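Local coordinates for protein SeviL (Septifer virgatus, PDB 6LF2) that binds asialo-GM1 and GM1b glycans as an R-type lectin of beta-trefoil fold, assembled as a dimer, at residues 2-7 with 50-55; 9-14 with 44-49; 16-21 with 120-125; 79-84 with 100-105; 105-110 with 124-129. One frame throughout, in Å; residues are numbered along the deposited sequence. Where two conformers were deposited one is given.

Interaction 1: residues 2-7 with 50-55; sequences SHMSSV and SDTPGY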
# COMPACT_ATOMS: atom_id res chain seq x y z
N SER B 2 32.76 10.57 -0.95
CA SER B 2 32.80 9.35 -1.75
C SER B 2 32.56 8.12 -0.88
O SER B 2 32.48 8.24 0.35
CB SER B 2 34.14 9.20 -2.47
OG SER B 2 35.17 8.84 -1.55
N HIS B 3 32.47 6.95 -1.51
CA HIS B 3 32.35 5.68 -0.80
C HIS B 3 31.15 5.67 0.13
O HIS B 3 31.20 5.12 1.24
CB HIS B 3 33.63 5.35 -0.02
CG HIS B 3 34.81 5.02 -0.88
ND1 HIS B 3 35.64 5.99 -1.41
CD2 HIS B 3 35.32 3.83 -1.29
CE1 HIS B 3 36.59 5.42 -2.12
NE2 HIS B 3 36.42 4.11 -2.06
N MET B 4 30.05 6.29 -0.31
CA MET B 4 28.84 6.34 0.50
C MET B 4 28.30 4.94 0.79
O MET B 4 28.45 4.01 -0.01
CB MET B 4 27.77 7.17 -0.19
CG MET B 4 28.00 8.66 -0.07
SD MET B 4 26.91 9.63 -1.14
CE MET B 4 26.75 11.12 -0.15
N SER B 5 27.68 4.80 1.96
CA SER B 5 27.02 3.57 2.36
C SER B 5 25.61 3.88 2.88
O SER B 5 25.25 5.03 3.15
CB SER B 5 27.83 2.82 3.43
OG SER B 5 28.02 3.63 4.59
N SER B 6 24.83 2.81 2.98
CA SER B 6 23.48 2.87 3.52
C SER B 6 23.14 1.49 4.06
O SER B 6 23.75 0.49 3.69
CB SER B 6 22.45 3.30 2.46
OG SER B 6 22.48 2.45 1.33
N VAL B 7 22.17 1.45 4.97
CA VAL B 7 21.80 0.19 5.60
C VAL B 7 20.30 0.01 5.45
O VAL B 7 19.52 0.93 5.73
CB VAL B 7 22.26 0.14 7.08
CG1 VAL B 7 21.68 1.28 7.90
CG2 VAL B 7 21.97 -1.23 7.70
N SER B 50 20.65 6.26 4.91
CA SER B 50 21.95 6.61 4.34
C SER B 50 22.95 7.00 5.43
O SER B 50 22.60 7.20 6.61
CB SER B 50 21.82 7.75 3.35
OG SER B 50 21.80 9.01 4.02
N ASP B 51 24.20 7.14 5.02
CA ASP B 51 25.23 7.60 5.95
C ASP B 51 25.16 9.10 6.22
O ASP B 51 25.95 9.61 7.02
CB ASP B 51 26.62 7.20 5.45
CG ASP B 51 26.94 7.73 4.06
OD1 ASP B 51 26.18 8.55 3.51
OD2 ASP B 51 27.99 7.32 3.52
N THR B 52 24.23 9.81 5.58
CA THR B 52 24.07 11.24 5.78
C THR B 52 22.84 11.48 6.64
O THR B 52 21.74 11.04 6.26
CB THR B 52 23.92 11.95 4.44
OG1 THR B 52 25.08 11.68 3.64
CG2 THR B 52 23.75 13.46 4.63
N PRO B 53 22.97 12.14 7.79
CA PRO B 53 21.83 12.27 8.71
C PRO B 53 20.59 12.85 8.05
O PRO B 53 20.66 13.82 7.28
CB PRO B 53 22.38 13.20 9.80
CG PRO B 53 23.86 12.97 9.78
CD PRO B 53 24.21 12.71 8.34
N GLY B 54 19.45 12.24 8.33
CA GLY B 54 18.18 12.69 7.81
C GLY B 54 17.87 12.29 6.38
O GLY B 54 16.80 12.67 5.87
N TYR B 55 18.74 11.55 5.71
CA TYR B 55 18.53 11.18 4.32
C TYR B 55 18.52 9.67 4.16
O TYR B 55 19.20 8.93 4.88
CB TYR B 55 19.59 11.79 3.40
CG TYR B 55 19.46 13.29 3.30
CD1 TYR B 55 18.57 13.86 2.40
CD2 TYR B 55 20.19 14.12 4.12
CE1 TYR B 55 18.41 15.23 2.32
CE2 TYR B 55 20.05 15.50 4.05
CZ TYR B 55 19.16 16.04 3.14
OH TYR B 55 19.00 17.41 3.06
O HOH W 1 29.46 5.76 5.18
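Ser-6 and Ser-50 form an antiparallel non-hydrogen-bonded pair at the start of strand 6-16 of the beta-trefoil, and here the contact is tight: Ser-6 CB sits 3.8 Å from Ser-50 CA. Ser-50 is buried against Leu-83, and its OG makes two bonds, donating to Tyr-55 O at 2.7 Å and accepting from Thr-52 N in an ST turn. The solvent-facing part is held by polar contacts of the exposed Asp-51 and Ser-5. There Asp-51 folds back over the Ser-5 peptide, its CG between backbone N and carbonyl carbon (chi1 58°), so that OD2 accepts from Ser-5 N at 3.0 Å. That bond is nearly straight (165°) but arrives from above the carboxylate plane. Looser are the return bond from Asp-51 N to Ser-5 O, which is weak, and Met-4, which crosses Asp-51 at about a right angle and whose CE only grazes Thr-52 OG1 at 4.2 Å. On the solvent side one water links the two segments, 2.6 Å from Ser-5 OG and donating to Asp-51 OD2 at 2.7 Å.

Interaction 2: residues 9-14 with 44-49; sequences IGKCYI and IWSFQK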
# COMPACT_ATOMS: atom_id res chain seq x y z
N ILE B 9 16.60 -0.77 6.06
CA ILE B 9 15.74 -0.49 7.20
C ILE B 9 14.52 -1.40 7.10
O ILE B 9 13.93 -1.79 8.12
CB ILE B 9 15.33 1.00 7.18
CG1 ILE B 9 16.13 1.82 8.17
CG2 ILE B 9 13.82 1.19 7.35
CD1 ILE B 9 15.73 3.26 8.16
N GLY B 10 14.12 -1.70 5.88
CA GLY B 10 12.93 -2.51 5.64
C GLY B 10 12.69 -2.62 4.15
O GLY B 10 13.33 -1.96 3.33
N LYS B 11 11.73 -3.48 3.81
CA LYS B 11 11.27 -3.67 2.44
C LYS B 11 9.88 -3.08 2.34
O LYS B 11 9.04 -3.32 3.22
CB LYS B 11 11.24 -5.16 2.08
CG LYS B 11 12.61 -5.85 2.04
CD LYS B 11 13.36 -5.56 0.74
CE LYS B 11 14.76 -6.17 0.78
NZ LYS B 11 14.72 -7.62 1.15
N CYS B 12 9.63 -2.30 1.29
CA CYS B 12 8.37 -1.57 1.25
C CYS B 12 7.86 -1.38 -0.17
O CYS B 12 8.62 -1.36 -1.14
CB CYS B 12 8.51 -0.20 1.93
SG CYS B 12 9.61 0.93 1.07
N TYR B 13 6.54 -1.24 -0.27
CA TYR B 13 5.93 -0.69 -1.47
C TYR B 13 5.90 0.82 -1.35
O TYR B 13 5.85 1.37 -0.24
CB TYR B 13 4.51 -1.22 -1.68
CG TYR B 13 4.41 -2.71 -1.91
CD1 TYR B 13 4.46 -3.23 -3.19
CD2 TYR B 13 4.24 -3.60 -0.84
CE1 TYR B 13 4.36 -4.60 -3.42
CE2 TYR B 13 4.14 -4.97 -1.06
CZ TYR B 13 4.20 -5.46 -2.35
OH TYR B 13 4.11 -6.81 -2.60
N ILE B 14 5.95 1.50 -2.49
CA ILE B 14 5.97 2.96 -2.56
C ILE B 14 4.79 3.36 -3.44
O ILE B 14 4.85 3.25 -4.67
CB ILE B 14 7.31 3.50 -3.08
CG1 ILE B 14 8.44 3.03 -2.16
CG2 ILE B 14 7.27 5.03 -3.17
CD1 ILE B 14 9.85 3.42 -2.62
N ILE B 44 8.57 -4.01 -4.89
CA ILE B 44 9.11 -4.05 -3.53
C ILE B 44 10.50 -3.43 -3.55
O ILE B 44 11.38 -3.87 -4.31
CB ILE B 44 9.16 -5.48 -2.99
CG1 ILE B 44 7.75 -6.08 -3.04
CG2 ILE B 44 9.71 -5.49 -1.57
CD1 ILE B 44 7.65 -7.50 -2.51
N TRP B 45 10.71 -2.43 -2.69
CA TRP B 45 11.96 -1.68 -2.62
C TRP B 45 12.64 -1.88 -1.28
O TRP B 45 11.99 -2.12 -0.25
CB TRP B 45 11.73 -0.17 -2.82
CG TRP B 45 11.10 0.17 -4.13
CD1 TRP B 45 9.77 0.07 -4.45
CD2 TRP B 45 11.75 0.69 -5.31
NE1 TRP B 45 9.56 0.47 -5.74
CE2 TRP B 45 10.75 0.86 -6.29
CE3 TRP B 45 13.07 1.01 -5.63
CZ2 TRP B 45 11.02 1.34 -7.57
CZ3 TRP B 45 13.35 1.49 -6.91
CH2 TRP B 45 12.33 1.66 -7.86
N SER B 46 13.97 -1.75 -1.28
CA SER B 46 14.74 -1.65 -0.05
C SER B 46 14.78 -0.19 0.38
O SER B 46 15.27 0.67 -0.36
CB SER B 46 16.16 -2.18 -0.22
OG SER B 46 16.15 -3.59 -0.38
N PHE B 47 14.26 0.09 1.57
CA PHE B 47 14.31 1.42 2.17
C PHE B 47 15.51 1.45 3.11
O PHE B 47 15.60 0.62 4.03
CB PHE B 47 13.00 1.72 2.90
CG PHE B 47 12.88 3.13 3.38
CD1 PHE B 47 12.68 4.16 2.49
CD2 PHE B 47 12.98 3.42 4.73
CE1 PHE B 47 12.58 5.48 2.93
CE2 PHE B 47 12.87 4.72 5.18
CZ PHE B 47 12.66 5.75 4.28
N GLN B 48 16.44 2.39 2.88
CA GLN B 48 17.76 2.34 3.51
C GLN B 48 18.09 3.66 4.19
O GLN B 48 17.89 4.73 3.61
CB GLN B 48 18.84 2.00 2.47
CG GLN B 48 18.49 0.78 1.60
CD GLN B 48 19.44 0.57 0.44
OE1 GLN B 48 20.01 1.52 -0.10
NE2 GLN B 48 19.62 -0.68 0.04
N LYS B 49 18.59 3.59 5.42
CA LYS B 49 19.13 4.77 6.09
C LYS B 49 20.50 5.08 5.50
O LYS B 49 21.41 4.25 5.57
CB LYS B 49 19.23 4.51 7.60
CG LYS B 49 19.98 5.56 8.41
CD LYS B 49 19.06 6.66 8.90
CE LYS B 49 19.07 7.86 7.97
NZ LYS B 49 20.46 8.43 7.77
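A classic beta bulge, Ile-9 and Gly-10 both facing Phe-47, opens this antiparallel pairing of neighbouring strands in the beta-trefoil. Phe-47 O takes a short bond from Ile-9 N (2.7 Å) and a weak one from Gly-10 N, while Phe-47 N donates to Gly-10 O. Regular pairing then resumes, Cys-12 and Trp-45 exchanging two backbone bonds of 2.8 Å each. Phe-47 lies alongside Ile-9, whose CG2 meets the ring edge in plane, 3.5 Å from CD2. Cys-12 SG rests on Phe-47 CB at 3.9 Å and views the ring only obliquely. Next along this face, Ile-14 reaches across Trp-45 at about a right angle: its CD1 stands over the five-membered ring, 4.0 Å from the centroid, a CH-pi contact, while Trp-45 NE1 bonds to Ala-23 O. The other face carries Lys-11 and Ser-46, with Lys-11 bent at chi2 (-80°) to lay CE 3.2 Å from Ser-46 OG. Ile-44 CG1 packs obliquely on the Tyr-13 ring, which also touches Phe-95 of the second subunit. Strand 45-50 pairs on its far edge with strand 56-60, and strand 6-16 with strand 126-130.

Interaction 3: residues 16-21 with 120-125; sequences NRENGG and QTESEK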
# COMPACT_ATOMS: atom_id res chain seq x y z
N ASN B 16 1.34 5.83 -4.54
CA ASN B 16 0.93 7.22 -4.67
C ASN B 16 -0.49 7.43 -4.18
O ASN B 16 -1.39 6.65 -4.52
CB ASN B 16 1.03 7.65 -6.14
CG ASN B 16 1.11 9.16 -6.28
OD1 ASN B 16 0.09 9.85 -6.29
ND2 ASN B 16 2.33 9.67 -6.39
N ARG B 17 -0.70 8.50 -3.41
CA ARG B 17 -2.04 8.83 -2.94
C ARG B 17 -3.00 9.14 -4.09
O ARG B 17 -4.20 8.86 -3.99
CB ARG B 17 -1.99 10.02 -1.99
CG ARG B 17 -3.33 10.32 -1.31
CD ARG B 17 -3.12 11.37 -0.24
NE ARG B 17 -4.37 11.75 0.42
CZ ARG B 17 -5.23 12.62 -0.08
NH1 ARG B 17 -4.99 13.20 -1.25
NH2 ARG B 17 -6.34 12.92 0.59
N GLU B 18 -2.51 9.76 -5.17
CA GLU B 18 -3.43 10.33 -6.14
C GLU B 18 -4.04 9.29 -7.08
O GLU B 18 -5.19 9.46 -7.50
CB GLU B 18 -2.71 11.44 -6.92
CG GLU B 18 -3.60 12.22 -7.87
CD GLU B 18 -4.58 13.15 -7.16
OE1 GLU B 18 -4.52 13.28 -5.92
OE2 GLU B 18 -5.42 13.75 -7.86
N ASN B 19 -3.31 8.22 -7.41
CA ASN B 19 -3.82 7.18 -8.29
C ASN B 19 -3.66 5.76 -7.76
O ASN B 19 -4.01 4.81 -8.48
CB ASN B 19 -3.15 7.28 -9.67
CG ASN B 19 -1.66 7.00 -9.62
OD1 ASN B 19 -1.09 6.73 -8.56
ND2 ASN B 19 -1.01 7.05 -10.78
N GLY B 20 -3.16 5.58 -6.54
CA GLY B 20 -2.92 4.26 -6.00
C GLY B 20 -1.83 3.47 -6.69
O GLY B 20 -1.70 2.27 -6.43
N GLY B 21 -1.05 4.11 -7.56
CA GLY B 21 -0.02 3.40 -8.31
C GLY B 21 1.26 3.19 -7.52
O GLY B 21 1.63 3.99 -6.65
N GLN B 120 5.41 21.98 -5.25
CA GLN B 120 4.59 20.98 -4.58
C GLN B 120 3.28 20.78 -5.34
O GLN B 120 2.64 21.75 -5.76
CB GLN B 120 4.30 21.38 -3.13
CG GLN B 120 5.53 21.36 -2.24
CD GLN B 120 5.16 21.39 -0.77
OE1 GLN B 120 4.00 21.61 -0.41
NE2 GLN B 120 6.15 21.17 0.09
N THR B 121 2.90 19.51 -5.54
CA THR B 121 1.68 19.13 -6.26
C THR B 121 1.02 17.97 -5.54
O THR B 121 1.60 17.35 -4.65
CB THR B 121 1.95 18.70 -7.71
OG1 THR B 121 2.43 17.34 -7.70
CG2 THR B 121 2.98 19.60 -8.39
N GLU B 122 -0.20 17.65 -5.97
CA GLU B 122 -0.98 16.61 -5.31
C GLU B 122 -0.48 15.19 -5.63
O GLU B 122 -0.71 14.27 -4.84
CB GLU B 122 -2.45 16.77 -5.71
CG GLU B 122 -3.47 16.31 -4.70
CD GLU B 122 -3.30 16.94 -3.31
OE1 GLU B 122 -2.84 18.10 -3.19
OE2 GLU B 122 -3.65 16.24 -2.34
N SER B 123 0.21 14.99 -6.75
CA SER B 123 0.71 13.68 -7.14
C SER B 123 2.11 13.37 -6.60
O SER B 123 2.73 12.40 -7.03
CB SER B 123 0.70 13.56 -8.66
OG SER B 123 1.21 14.75 -9.22
N GLU B 124 2.61 14.17 -5.66
CA GLU B 124 3.88 13.91 -4.99
C GLU B 124 3.73 13.22 -3.65
O GLU B 124 4.72 13.10 -2.91
CB GLU B 124 4.64 15.23 -4.79
CG GLU B 124 5.01 15.90 -6.09
CD GLU B 124 5.37 17.36 -5.91
OE1 GLU B 124 5.12 17.91 -4.82
OE2 GLU B 124 5.93 17.94 -6.87
N LYS B 125 2.50 12.81 -3.28
CA LYS B 125 2.25 12.25 -1.95
C LYS B 125 2.31 10.74 -2.03
O LYS B 125 1.58 10.12 -2.81
CB LYS B 125 0.89 12.72 -1.43
CG LYS B 125 0.77 14.23 -1.30
CD LYS B 125 -0.62 14.66 -0.90
CE LYS B 125 -0.68 16.16 -0.73
NZ LYS B 125 -2.03 16.61 -0.25
O HOH W 2 -3.19 13.04 -3.52
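Lys-125 and Arg-17 run side by side in the same direction, their CB atoms 4.0 Å apart, and with Glu-122 they form a salt-bridge network between two loops of the beta-trefoil, 16-21 and 120-125. Arg-17 CG is anti to the backbone N (chi1 -172°) and the chain is extended from there to NE; Lys-125 is likewise extended beyond CG, and the charged ends of both reach one carboxylate. Lys-125 NZ meets Glu-122 OE2 at 2.7 Å, on its syn side but tilted out of the carboxylate plane. Arg-17 NH1 comes obliquely to the same oxygen at a longer 3.5 Å, guanidinium and carboxylate planes being 79° apart. Lys-125 NZ has further salt bridges to Glu-91 and Asp-92. A water accepts from Arg-17 NH1 at 2.9 Å, in the guanidinium plane, and lies beside Glu-18 OE1, which forms a salt bridge to Lys-38 of the second subunit. The backbones also join: Arg-17 N donates to Lys-125 O at 2.9 Å, almost straight. Asn-16 holds the turn from both ends of its amide. OD1 accepts from Glu-18 N in an Asx turn, and ND2, with its partner in the amide plane, donates to Ser-123 O at 2.8 Å.

Interaction 4: residues 79-84 with 100-105; sequences QDTTLW and NKVHKA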
# COMPACT_ATOMS: atom_id res chain seq x y z
N GLN B 79 25.26 7.73 -4.94
CA GLN B 79 25.83 9.06 -5.08
C GLN B 79 25.00 10.04 -4.27
O GLN B 79 23.94 9.71 -3.74
CB GLN B 79 25.85 9.50 -6.55
CG GLN B 79 26.60 8.58 -7.52
CD GLN B 79 28.13 8.65 -7.38
OE1 GLN B 79 28.67 9.46 -6.61
NE2 GLN B 79 28.83 7.80 -8.13
N ASP B 80 25.49 11.29 -4.19
CA ASP B 80 24.73 12.28 -3.44
C ASP B 80 23.33 12.46 -4.02
O ASP B 80 22.38 12.73 -3.27
CB ASP B 80 25.50 13.60 -3.36
CG ASP B 80 25.84 14.19 -4.73
OD1 ASP B 80 25.49 13.60 -5.78
OD2 ASP B 80 26.49 15.26 -4.74
N THR B 81 23.17 12.25 -5.33
CA THR B 81 21.89 12.39 -6.00
C THR B 81 20.95 11.21 -5.77
O THR B 81 19.84 11.21 -6.32
CB THR B 81 22.11 12.55 -7.50
OG1 THR B 81 23.06 11.56 -7.93
CG2 THR B 81 22.63 13.94 -7.82
N THR B 82 21.37 10.21 -5.00
CA THR B 82 20.48 9.13 -4.58
C THR B 82 19.94 9.35 -3.17
O THR B 82 19.27 8.47 -2.63
CB THR B 82 21.20 7.78 -4.66
OG1 THR B 82 22.27 7.72 -3.70
CG2 THR B 82 21.73 7.50 -6.05
N LEU B 83 20.21 10.51 -2.57
CA LEU B 83 19.71 10.82 -1.24
C LEU B 83 18.35 11.51 -1.35
O LEU B 83 18.18 12.44 -2.14
CB LEU B 83 20.68 11.72 -0.47
CG LEU B 83 22.06 11.13 -0.21
CD1 LEU B 83 22.94 12.17 0.48
CD2 LEU B 83 21.96 9.90 0.65
N TRP B 84 17.40 11.04 -0.53
CA TRP B 84 16.05 11.58 -0.47
C TRP B 84 15.70 11.80 0.99
O TRP B 84 16.07 10.99 1.84
CB TRP B 84 15.02 10.61 -1.09
CG TRP B 84 15.33 10.19 -2.47
CD1 TRP B 84 16.20 9.21 -2.86
CD2 TRP B 84 14.79 10.75 -3.67
NE1 TRP B 84 16.23 9.13 -4.23
CE2 TRP B 84 15.37 10.05 -4.75
CE3 TRP B 84 13.87 11.77 -3.94
CZ2 TRP B 84 15.06 10.35 -6.07
CZ3 TRP B 84 13.56 12.05 -5.25
CH2 TRP B 84 14.15 11.34 -6.30
N ASN B 100 14.43 15.13 -3.26
CA ASN B 100 15.80 14.87 -3.66
C ASN B 100 16.75 15.91 -3.04
O ASN B 100 16.53 17.12 -3.18
CB ASN B 100 15.90 14.89 -5.18
CG ASN B 100 17.27 14.48 -5.67
OD1 ASN B 100 18.05 15.32 -6.10
ND2 ASN B 100 17.57 13.18 -5.59
N LYS B 101 17.81 15.44 -2.38
CA LYS B 101 18.68 16.35 -1.63
C LYS B 101 19.40 17.33 -2.55
O LYS B 101 19.41 18.54 -2.29
CB LYS B 101 19.71 15.57 -0.81
CG LYS B 101 20.72 16.47 -0.07
CD LYS B 101 21.72 15.66 0.74
CE LYS B 101 22.52 16.52 1.71
NZ LYS B 101 23.31 17.58 1.02
N VAL B 102 20.02 16.82 -3.61
CA VAL B 102 20.87 17.66 -4.45
C VAL B 102 20.04 18.69 -5.19
O VAL B 102 20.39 19.88 -5.25
CB VAL B 102 21.69 16.79 -5.42
CG1 VAL B 102 22.32 17.64 -6.52
CG2 VAL B 102 22.77 16.02 -4.65
N HIS B 103 18.90 18.28 -5.73
CA HIS B 103 18.14 19.12 -6.63
C HIS B 103 16.89 19.72 -6.02
O HIS B 103 16.22 20.52 -6.68
CB HIS B 103 17.76 18.33 -7.89
CG HIS B 103 18.95 17.90 -8.69
ND1 HIS B 103 19.67 18.77 -9.47
CD2 HIS B 103 19.56 16.69 -8.80
CE1 HIS B 103 20.67 18.12 -10.04
NE2 HIS B 103 20.62 16.86 -9.66
N LYS B 104 16.55 19.35 -4.78
CA LYS B 104 15.36 19.87 -4.11
C LYS B 104 14.12 19.73 -5.00
O LYS B 104 13.31 20.65 -5.15
CB LYS B 104 15.58 21.31 -3.65
CG LYS B 104 16.73 21.48 -2.65
CD LYS B 104 16.49 20.66 -1.38
CE LYS B 104 17.53 20.96 -0.29
NZ LYS B 104 18.91 20.51 -0.63
N ALA B 105 13.98 18.55 -5.60
CA ALA B 105 12.83 18.22 -6.44
C ALA B 105 12.12 17.01 -5.85
O ALA B 105 12.76 16.07 -5.37
CB ALA B 105 13.27 17.93 -7.89
O HOH W 3 19.94 13.87 -3.74
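Asn-100 lies across the Trp-84 ring. Its CB stands over one face of the indole, 4.1 Å from the centroid of the six-membered ring, a CH-pi contact. CG, anti to the backbone N (chi1 -174°), carries the amide along that face, with ring and amide planes 70° apart; its nearest atom across the contact is Leu-83 O at 4.2 Å. At the tip, ND2 still sits above the rim of the indole and donates to Thr-81 O at 3.1 Å; the acceptor lies in the amide plane, whereas the donor stands above the carbonyl plane. OD1 turns back to its own loop and accepts from His-103 N at 3.1 Å, an Asx motif. Trp-84 and Asn-100 are an antiparallel non-hydrogen-bonded pair, joining the start of strand 84-88 to the end of strand 96-100 in the beta-trefoil; Trp-84 NE1 bonds to Leu-65 O. Beyond the pair, Lys-101 N donates to Leu-83 O at 3.0 Å, and the two side chains run alongside each other, Leu-83 CD1 against Lys-101 CD. A water donates to Asp-80 O and Leu-83 O and accepts from Val-102 N. Val-102 CG2 packs on Asp-80 CG (3.6 Å) and on Thr-81 CG2 (3.8 Å).

Interaction 5: residues 105-110 with 124-129; sequences AYLDYN and EKWILF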
# COMPACT_ATOMS: atom_id res chain seq x y z
N ALA B 105 13.98 18.55 -5.60
CA ALA B 105 12.83 18.22 -6.44
C ALA B 105 12.12 17.01 -5.85
O ALA B 105 12.76 16.07 -5.37
CB ALA B 105 13.27 17.93 -7.89
N TYR B 106 10.78 17.04 -5.88
CA TYR B 106 9.95 16.00 -5.27
C TYR B 106 9.63 14.90 -6.28
O TYR B 106 9.23 15.18 -7.41
CB TYR B 106 8.63 16.60 -4.76
CG TYR B 106 8.76 17.62 -3.66
CD1 TYR B 106 9.02 17.23 -2.35
CD2 TYR B 106 8.60 18.98 -3.93
CE1 TYR B 106 9.14 18.16 -1.34
CE2 TYR B 106 8.71 19.91 -2.92
CZ TYR B 106 8.97 19.50 -1.63
OH TYR B 106 9.08 20.43 -0.61
N LEU B 107 9.76 13.64 -5.84
CA LEU B 107 9.35 12.51 -6.67
C LEU B 107 7.88 12.60 -7.02
O LEU B 107 7.03 12.79 -6.15
CB LEU B 107 9.64 11.20 -5.94
CG LEU B 107 9.45 9.94 -6.80
CD1 LEU B 107 10.46 9.93 -7.95
CD2 LEU B 107 9.59 8.70 -5.95
N ASP B 108 7.58 12.46 -8.31
CA ASP B 108 6.25 12.68 -8.86
C ASP B 108 6.06 11.66 -9.98
O ASP B 108 6.93 10.81 -10.22
CB ASP B 108 6.12 14.14 -9.35
CG ASP B 108 4.68 14.62 -9.45
OD1 ASP B 108 3.74 13.81 -9.61
OD2 ASP B 108 4.50 15.86 -9.40
N TYR B 109 4.93 11.75 -10.68
CA TYR B 109 4.75 10.89 -11.84
C TYR B 109 4.09 11.68 -12.97
O TYR B 109 3.46 12.72 -12.76
CB TYR B 109 3.94 9.62 -11.50
CG TYR B 109 2.48 9.86 -11.13
CD1 TYR B 109 1.49 9.91 -12.12
CD2 TYR B 109 2.09 10.03 -9.81
CE1 TYR B 109 0.17 10.13 -11.79
CE2 TYR B 109 0.77 10.26 -9.48
CZ TYR B 109 -0.19 10.31 -10.48
OH TYR B 109 -1.51 10.53 -10.16
N ASN B 110 4.30 11.18 -14.18
CA ASN B 110 3.61 11.69 -15.37
C ASN B 110 3.28 10.49 -16.24
O ASN B 110 4.19 9.86 -16.80
CB ASN B 110 4.49 12.68 -16.13
CG ASN B 110 3.77 13.30 -17.31
OD1 ASN B 110 3.20 14.39 -17.19
ND2 ASN B 110 3.76 12.60 -18.44
N GLU B 124 2.61 14.17 -5.66
CA GLU B 124 3.88 13.91 -4.99
C GLU B 124 3.73 13.22 -3.65
O GLU B 124 4.72 13.10 -2.91
CB GLU B 124 4.64 15.23 -4.79
CG GLU B 124 5.01 15.90 -6.09
CD GLU B 124 5.37 17.36 -5.91
OE1 GLU B 124 5.12 17.91 -4.82
OE2 GLU B 124 5.93 17.94 -6.87
N LYS B 125 2.50 12.81 -3.28
CA LYS B 125 2.25 12.25 -1.95
C LYS B 125 2.31 10.74 -2.03
O LYS B 125 1.58 10.12 -2.81
CB LYS B 125 0.89 12.72 -1.43
CG LYS B 125 0.77 14.23 -1.30
CD LYS B 125 -0.62 14.66 -0.90
CE LYS B 125 -0.68 16.16 -0.73
NZ LYS B 125 -2.03 16.61 -0.25
N TRP B 126 3.22 10.14 -1.25
CA TRP B 126 3.46 8.71 -1.26
C TRP B 126 3.27 8.11 0.12
O TRP B 126 3.56 8.73 1.15
CB TRP B 126 4.89 8.37 -1.72
CG TRP B 126 5.27 8.96 -3.04
CD1 TRP B 126 5.83 10.19 -3.24
CD2 TRP B 126 5.15 8.35 -4.33
NE1 TRP B 126 6.05 10.39 -4.58
CE2 TRP B 126 5.65 9.28 -5.27
CE3 TRP B 126 4.68 7.11 -4.79
CZ2 TRP B 126 5.68 9.01 -6.64
CZ3 TRP B 126 4.70 6.85 -6.14
CH2 TRP B 126 5.21 7.79 -7.06
N ILE B 127 2.81 6.86 0.14
CA ILE B 127 2.79 6.06 1.35
C ILE B 127 3.73 4.88 1.10
O ILE B 127 3.63 4.19 0.08
CB ILE B 127 1.36 5.62 1.71
CG1 ILE B 127 1.34 4.81 3.01
CG2 ILE B 127 0.70 4.89 0.55
CD1 ILE B 127 -0.03 4.77 3.68
N LEU B 128 4.69 4.70 2.00
CA LEU B 128 5.70 3.67 1.90
C LEU B 128 5.36 2.64 2.97
O LEU B 128 5.58 2.88 4.16
CB LEU B 128 7.10 4.24 2.11
CG LEU B 128 7.59 5.30 1.12
CD1 LEU B 128 7.14 6.68 1.55
CD2 LEU B 128 9.11 5.23 1.04
N PHE B 129 4.79 1.51 2.56
CA PHE B 129 4.29 0.55 3.53
C PHE B 129 5.04 -0.77 3.45
O PHE B 129 5.51 -1.18 2.39
CB PHE B 129 2.77 0.33 3.39
CG PHE B 129 2.31 -0.20 2.04
CD1 PHE B 129 2.17 -1.57 1.83
CD2 PHE B 129 1.92 0.67 1.02
CE1 PHE B 129 1.71 -2.07 0.63
CE2 PHE B 129 1.46 0.18 -0.18
CZ PHE B 129 1.35 -1.20 -0.38
O HOH W 4 7.31 13.53 -3.49
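The Trp-126 indole takes Leu-107 on one face, CD2 standing 3.8 Å above the plane toward the rim, and at its edge the Leu-107 carbonyl, in a buried contact between strands 106-110 and 126-130 of the beta-trefoil. NE1 donates to Leu-107 O at 3.0 Å, nearly straight (168°); the oxygen lies in the ring plane, but the nitrogen stands above the carbonyl plane. This bond satisfies the buried N-H and, together with Leu-107 on the face, helps hold the ring's orientation. The Glu-124 carboxylate comes obliquely to the Tyr-106 ring, planes 37° apart, and its CD meets Tyr-106 CB at 3.5 Å. Asp-108 also closes on this acid, its OD2 3.6 Å from Glu-124 OE2. Such like charges would probably disfavour full ionisation of both groups, though partners are at hand: Thr-121 N bonds to Glu-124 OE1, which Arg-97 also salt-bridges, and Thr-121 OG1 bonds to Asp-108 OD2. Beside the indole edge, a water donates to Leu-107 O at 2.8 Å and to Glu-124 O at 2.7 Å.

Overall arrangement
Interactions 1, 2 and 5 reach the same antiparallel sheet. Strand 6-16 serves interactions 1 and 2, whose centres are 15 Å apart, and its other neighbour, strand 126-130, belongs to interaction 5. Along the chain, interaction 2 is nested within the loop closed by interaction 1, and interaction 4 within the far longer loop of interaction 3, which ties residues near the N-terminus to residues near the C-terminus. Interactions 3 and 5 share Glu-124 and Lys-125, with centres only 6 Å apart. Interactions 1 and 4 pack together on one side, their centres about 27 Å and 19 Å from that of interaction 3. Interactions 2, 3 and 5 reach the second subunit, 1 and 4 do not; interaction 5 is buried, interaction 1 superficial.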